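Local coordinates for cell surface protein (Putative S-layer protein) (PDB 5NJL) that probably forms part of the cell-wall-associated surface layer of Clostridioides difficile and promotes cell adhesion in vitro, at residues D133-D145 and K153-L166. Sequence-based numbering, arbitrary orientation.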
loop_
_atom_site.group_PDB
_atom_site.type_symbol
_atom_site.label_atom_id
_atom_site.label_comp_id
_atom_site.label_asym_id
_atom_site.label_seq_id
_atom_site.Cartn_x
_atom_site.Cartn_y
_atom_site.Cartn_z
ATOM N N ASP A 133 -3.789 -15.356 -26.049
ATOM C CA ASP A 133 -5.145 -15.687 -26.423
ATOM C C ASP A 133 -6.031 -14.652 -25.745
ATOM O O ASP A 133 -6.233 -14.710 -24.527
ATOM C CB ASP A 133 -5.490 -17.105 -25.995
ATOM C CG ASP A 133 -6.840 -17.583 -26.548
ATOM O OD1 ASP A 133 -7.869 -16.903 -26.340
ATOM O OD2 ASP A 133 -6.881 -18.650 -27.171
ATOM N N SER A 134 -6.511 -13.692 -26.550
ATOM C CA SER A 134 -7.387 -12.597 -26.095
ATOM C C SER A 134 -8.658 -13.078 -25.440
ATOM O O SER A 134 -9.159 -12.442 -24.527
ATOM C CB SER A 134 -7.805 -11.714 -27.275
ATOM O OG SER A 134 -6.688 -11.135 -27.909
ATOM N N ALA A 135 -9.186 -14.189 -25.925
ATOM C CA ALA A 135 -10.459 -14.704 -25.444
ATOM C C ALA A 135 -10.343 -15.342 -24.066
ATOM O O ALA A 135 -11.144 -15.039 -23.183
ATOM C CB ALA A 135 -11.026 -15.707 -26.427
ATOM N N LYS A 136 -9.383 -16.259 -23.915
ATOM C CA LYS A 136 -9.154 -16.988 -22.646
ATOM C C LYS A 136 -8.356 -16.178 -21.628
ATOM O O LYS A 136 -8.300 -16.550 -20.462
ATOM C CB LYS A 136 -8.367 -18.272 -22.886
ATOM C CG LYS A 136 -9.065 -19.324 -23.721
ATOM C CD LYS A 136 -8.125 -20.481 -24.047
ATOM C CE LYS A 136 -7.624 -21.209 -22.802
ATOM N NZ LYS A 136 -6.894 -22.466 -23.136
ATOM N N ASP A 137 -7.693 -15.120 -22.096
ATOM C CA ASP A 137 -6.825 -14.301 -21.285
ATOM C C ASP A 137 -5.626 -15.094 -20.707
ATOM O O ASP A 137 -5.335 -15.038 -19.509
ATOM C CB ASP A 137 -7.658 -13.660 -20.173
ATOM C CG ASP A 137 -7.125 -12.358 -19.738
ATOM O OD1 ASP A 137 -6.280 -11.759 -20.433
ATOM O OD2 ASP A 137 -7.582 -11.924 -18.671
ATOM N N LYS A 138 -4.928 -15.801 -21.596
ATOM C CA LYS A 138 -3.770 -16.619 -21.237
ATOM C C LYS A 138 -2.598 -16.415 -22.197
ATOM O O LYS A 138 -2.804 -16.171 -23.391
ATOM C CB LYS A 138 -4.160 -18.101 -21.261
ATOM C CG LYS A 138 -5.263 -18.491 -20.282
ATOM C CD LYS A 138 -4.883 -18.261 -18.830
ATOM C CE LYS A 138 -6.049 -18.606 -17.898
ATOM N NZ LYS A 138 -5.772 -18.246 -16.477
ATOM N N LEU A 139 -1.386 -16.527 -21.668
ATOM C CA LEU A 139 -0.169 -16.623 -22.485
ATOM C C LEU A 139 0.087 -18.129 -22.664
ATOM O O LEU A 139 0.148 -18.861 -21.677
ATOM C CB LEU A 139 0.989 -15.967 -21.762
ATOM C CG LEU A 139 2.406 -16.171 -22.244
ATOM C CD1 LEU A 139 2.576 -15.574 -23.624
ATOM C CD2 LEU A 139 3.404 -15.576 -21.292
ATOM N N VAL A 140 0.195 -18.578 -23.907
ATOM C CA VAL A 140 0.401 -19.993 -24.212
ATOM C C VAL A 140 1.755 -20.120 -24.894
ATOM O O VAL A 140 1.975 -19.587 -26.000
ATOM C CB VAL A 140 -0.727 -20.514 -25.097
ATOM C CG1 VAL A 140 -0.567 -21.990 -25.417
ATOM C CG2 VAL A 140 -2.090 -20.218 -24.461
ATOM N N ILE A 141 2.653 -20.843 -24.243
ATOM C CA ILE A 141 3.989 -21.075 -24.743
ATOM C C ILE A 141 4.090 -22.501 -25.264
ATOM O O ILE A 141 3.794 -23.465 -24.538
ATOM C CB ILE A 141 4.993 -20.789 -23.648
ATOM C CG1 ILE A 141 4.907 -19.288 -23.271
ATOM C CG2 ILE A 141 6.412 -21.113 -24.099
ATOM C CD1 ILE A 141 5.567 -18.992 -21.961
ATOM N N THR A 142 4.517 -22.652 -26.521
ATOM C CA THR A 142 4.592 -23.980 -27.143
ATOM C C THR A 142 6.019 -24.186 -27.628
ATOM O O THR A 142 6.554 -23.374 -28.392
ATOM C CB THR A 142 3.559 -24.111 -28.255
ATOM O OG1 THR A 142 2.262 -24.221 -27.663
ATOM C CG2 THR A 142 3.804 -25.315 -29.134
ATOM N N LEU A 143 6.606 -25.299 -27.194
ATOM C CA LEU A 143 7.999 -25.637 -27.426
ATOM C C LEU A 143 8.068 -26.936 -28.196
ATOM O O LEU A 143 7.237 -27.838 -27.992
ATOM C CB LEU A 143 8.724 -25.831 -26.096
ATOM C CG LEU A 143 8.601 -24.728 -25.049
ATOM C CD1 LEU A 143 9.251 -25.140 -23.741
ATOM C CD2 LEU A 143 9.215 -23.443 -25.553
ATOM N N ARG A 144 9.068 -27.041 -29.061
ATOM C CA ARG A 144 9.389 -28.293 -29.718
ATOM C C ARG A 144 10.892 -28.443 -29.792
ATOM O O ARG A 144 11.577 -27.474 -30.113
ATOM C CB ARG A 144 8.770 -28.202 -31.099
ATOM C CG ARG A 144 8.858 -29.378 -31.998
ATOM C CD ARG A 144 7.971 -29.103 -33.224
ATOM N NE ARG A 144 8.571 -28.082 -34.087
ATOM C CZ ARG A 144 8.226 -27.839 -35.341
ATOM N NH1 ARG A 144 7.215 -28.490 -35.930
ATOM N NH2 ARG A 144 8.902 -26.904 -36.009
ATOM N N ASP A 145 11.408 -29.640 -29.523
ATOM C CA ASP A 145 12.843 -29.896 -29.622
ATOM C C ASP A 145 13.284 -29.641 -31.094
ATOM O O ASP A 145 12.543 -29.941 -32.020
ATOM C CB ASP A 145 13.213 -31.343 -29.261
ATOM C CG ASP A 145 12.731 -31.784 -27.875
ATOM O OD1 ASP A 145 13.148 -31.162 -26.876
ATOM O OD2 ASP A 145 11.998 -32.816 -27.796
ATOM N N LYS A 153 5.885 -29.422 -25.874
ATOM C CA LYS A 153 5.279 -29.072 -24.587
ATOM C C LYS A 153 4.535 -27.762 -24.774
ATOM O O LYS A 153 5.038 -26.850 -25.437
ATOM C CB LYS A 153 6.366 -28.900 -23.529
ATOM C CG LYS A 153 5.846 -28.548 -22.153
ATOM C CD LYS A 153 5.222 -29.779 -21.505
ATOM C CE LYS A 153 4.423 -29.393 -20.283
ATOM N NZ LYS A 153 4.009 -30.656 -19.621
ATOM N N THR A 154 3.341 -27.679 -24.211
ATOM C CA THR A 154 2.600 -26.442 -24.157
ATOM C C THR A 154 2.390 -26.077 -22.693
ATOM O O THR A 154 1.941 -26.919 -21.897
ATOM C CB THR A 154 1.254 -26.555 -24.907
ATOM O OG1 THR A 154 1.523 -26.666 -26.302
ATOM C CG2 THR A 154 0.410 -25.293 -24.707
ATOM N N ILE A 155 2.664 -24.820 -22.355
ATOM C CA ILE A 155 2.536 -24.302 -20.988
ATOM C C ILE A 155 1.607 -23.098 -21.050
ATOM O O ILE A 155 1.796 -22.223 -21.914
ATOM C CB ILE A 155 3.911 -23.825 -20.452
ATOM C CG1 ILE A 155 4.941 -24.966 -20.420
ATOM C CG2 ILE A 155 3.802 -23.173 -19.078
ATOM C CD1 ILE A 155 4.661 -26.022 -19.387
ATOM N N GLU A 156 0.634 -23.050 -20.128
ATOM C CA GLU A 156 -0.325 -21.939 -20.029
ATOM C C GLU A 156 0.023 -21.059 -18.821
ATOM O O GLU A 156 0.223 -21.564 -17.703
ATOM C CB GLU A 156 -1.771 -22.452 -19.943
ATOM C CG GLU A 156 -2.823 -21.383 -19.636
ATOM C CD GLU A 156 -4.224 -21.961 -19.458
ATOM O OE1 GLU A 156 -4.718 -22.578 -20.427
ATOM O OE2 GLU A 156 -4.814 -21.797 -18.355
ATOM N N ILE A 157 0.097 -19.750 -19.061
ATOM C CA ILE A 157 0.484 -18.747 -18.062
ATOM C C ILE A 157 -0.676 -17.747 -18.001
ATOM O O ILE A 157 -1.181 -17.301 -19.043
ATOM C CB ILE A 157 1.799 -18.037 -18.457
ATOM C CG1 ILE A 157 2.967 -19.026 -18.658
ATOM C CG2 ILE A 157 2.196 -16.978 -17.436
ATOM C CD1 ILE A 157 3.441 -19.723 -17.410
ATOM N N GLY A 158 -1.109 -17.409 -16.788
ATOM C CA GLY A 158 -2.235 -16.496 -16.596
ATOM C C GLY A 158 -1.937 -15.279 -15.736
ATOM O O GLY A 158 -0.849 -15.119 -15.188
ATOM N N ILE A 159 -2.951 -14.439 -15.602
ATOM C CA ILE A 159 -2.874 -13.278 -14.735
ATOM C C ILE A 159 -2.651 -13.811 -13.330
ATOM O O ILE A 159 -3.282 -14.789 -12.911
ATOM C CB ILE A 159 -4.153 -12.410 -14.810
ATOM C CG1 ILE A 159 -4.280 -11.779 -16.210
ATOM C CG2 ILE A 159 -4.098 -11.287 -13.764
ATOM C CD1 ILE A 159 -5.623 -11.156 -16.506
ATOM N N GLY A 160 -1.703 -13.215 -12.632
ATOM C CA GLY A 160 -1.390 -13.593 -11.271
ATOM C C GLY A 160 -0.244 -14.560 -11.166
ATOM O O GLY A 160 0.258 -14.780 -10.083
ATOM N N ASP A 161 0.200 -15.140 -12.286
ATOM C CA ASP A 161 1.392 -15.986 -12.280
ATOM C C ASP A 161 2.664 -15.173 -12.292
ATOM O O ASP A 161 2.697 -14.033 -12.779
ATOM C CB ASP A 161 1.361 -16.967 -13.478
ATOM C CG ASP A 161 0.303 -18.055 -13.320
ATOM O OD1 ASP A 161 -0.053 -18.415 -12.160
ATOM O OD2 ASP A 161 -0.171 -18.591 -14.345
ATOM N N GLU A 162 3.727 -15.750 -11.738
ATOM C CA GLU A 162 5.057 -15.141 -11.771
ATOM C C GLU A 162 5.603 -15.122 -13.193
ATOM O O GLU A 162 5.372 -16.074 -13.972
ATOM C CB GLU A 162 6.020 -15.885 -10.830
ATOM C CG GLU A 162 5.581 -15.774 -9.360
ATOM C CD GLU A 162 6.429 -16.585 -8.372
ATOM O OE1 GLU A 162 7.246 -17.431 -8.789
ATOM O OE2 GLU A 162 6.257 -16.368 -7.151
ATOM N N LYS A 163 6.301 -14.033 -13.529
ATOM C CA LYS A 163 6.891 -13.855 -14.851
ATOM C C LYS A 163 7.887 -14.949 -15.136
ATOM O O LYS A 163 8.677 -15.309 -14.277
ATOM C CB LYS A 163 7.544 -12.494 -15.005
ATOM C CG LYS A 163 6.487 -11.390 -15.058
ATOM C CD LYS A 163 7.098 -10.011 -15.265
ATOM C CE LYS A 163 5.985 -8.986 -15.396
ATOM N NZ LYS A 163 6.574 -7.665 -15.749
ATOM N N ILE A 164 7.814 -15.488 -16.344
ATOM C CA ILE A 164 8.628 -16.634 -16.700
ATOM C C ILE A 164 9.836 -16.168 -17.527
ATOM O O ILE A 164 9.859 -15.039 -18.039
ATOM C CB ILE A 164 7.806 -17.813 -17.311
ATOM C CG1 ILE A 164 6.841 -17.403 -18.407
ATOM C CG2 ILE A 164 6.965 -18.496 -16.255
ATOM C CD1 ILE A 164 7.505 -16.712 -19.543
ATOM N N ASP A 165 10.844 -17.028 -17.643
ATOM C CA ASP A 165 12.072 -16.701 -18.365
ATOM C C ASP A 165 12.552 -17.981 -19.035
ATOM O O ASP A 165 12.959 -18.913 -18.353
ATOM C CB ASP A 165 13.093 -16.183 -17.347
ATOM C CG ASP A 165 14.435 -15.781 -17.957
ATOM O OD1 ASP A 165 14.691 -15.900 -19.194
ATOM O OD2 ASP A 165 15.272 -15.340 -17.131
ATOM N N LEU A 166 12.489 -18.010 -20.364
ATOM C CA LEU A 166 12.869 -19.200 -21.129
ATOM C C LEU A 166 14.390 -19.402 -21.221
ATOM O O LEU A 166 14.840 -20.455 -21.679
ATOM C CB LEU A 166 12.247 -19.159 -22.523
ATOM C CG LEU A 166 10.723 -19.087 -22.560
ATOM C CD1 LEU A 166 10.215 -19.021 -23.990
ATOM C CD2 LEU A 166 10.114 -20.266 -21.831
HETATM O O HOH W 1 -5.366 -15.403 -16.801
HETATM O O HOH W 2 -3.774 -20.330 -16.386
#
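Thr142 and Thr154 sit directly across from each other in a non-hydrogen-bonded pair, and their hydroxyls meet in a hydrogen bond, Thr142 OG1 to Thr154 OG1 at 2.9 Å. Beta-branched threonine suits an extended strand and still offers a polar tip on this more open face. In Thr154, with OG1 beside the backbone N (chi1 -69°), the methyl CG2 is anti to it and comes to 3.5 Å from Val140 CG1. Further along the same face, Glu156, in one of its two conformers, runs extended across the bent aliphatic chain of Lys138, its CD 3.7 Å from Lys138 CG. In that position OE1 takes a weak salt bridge from Lys136 NZ, whose chain comes in at about a right angle, while OE2 reaches Lys138 NZ through a water. A second water ties Lys138 NZ to Asp137 O and Ile159 N. Strands 138-145 and 152-158 form an antiparallel beta hairpin within a three-stranded sheet, with strand 126-133 on the other side of 138-145. Three hydrogen-bonded pairs join them; the straightest link, Ile141 N to Ile155 O, is 2.8 Å long with 170° at the hydrogen. Leu139, Ile141, Leu143, Ile155 and Ile157 point to the face opposite the threonines, where bulky aliphatic groups suit burial; Leu139 and Ile157 lie side by side, CB to CB 4.0 Å, and Leu139 also packs on helix 101-115. In the type II turn Gly158-Asp161, Gly160 (phi 96°) has angles that would jam a CB against the preceding carbonyl O. The chain then returns beneath the apolar face, and Ile164 meets Ile141 tip to tip, CD1 to CD1 3.8 Å.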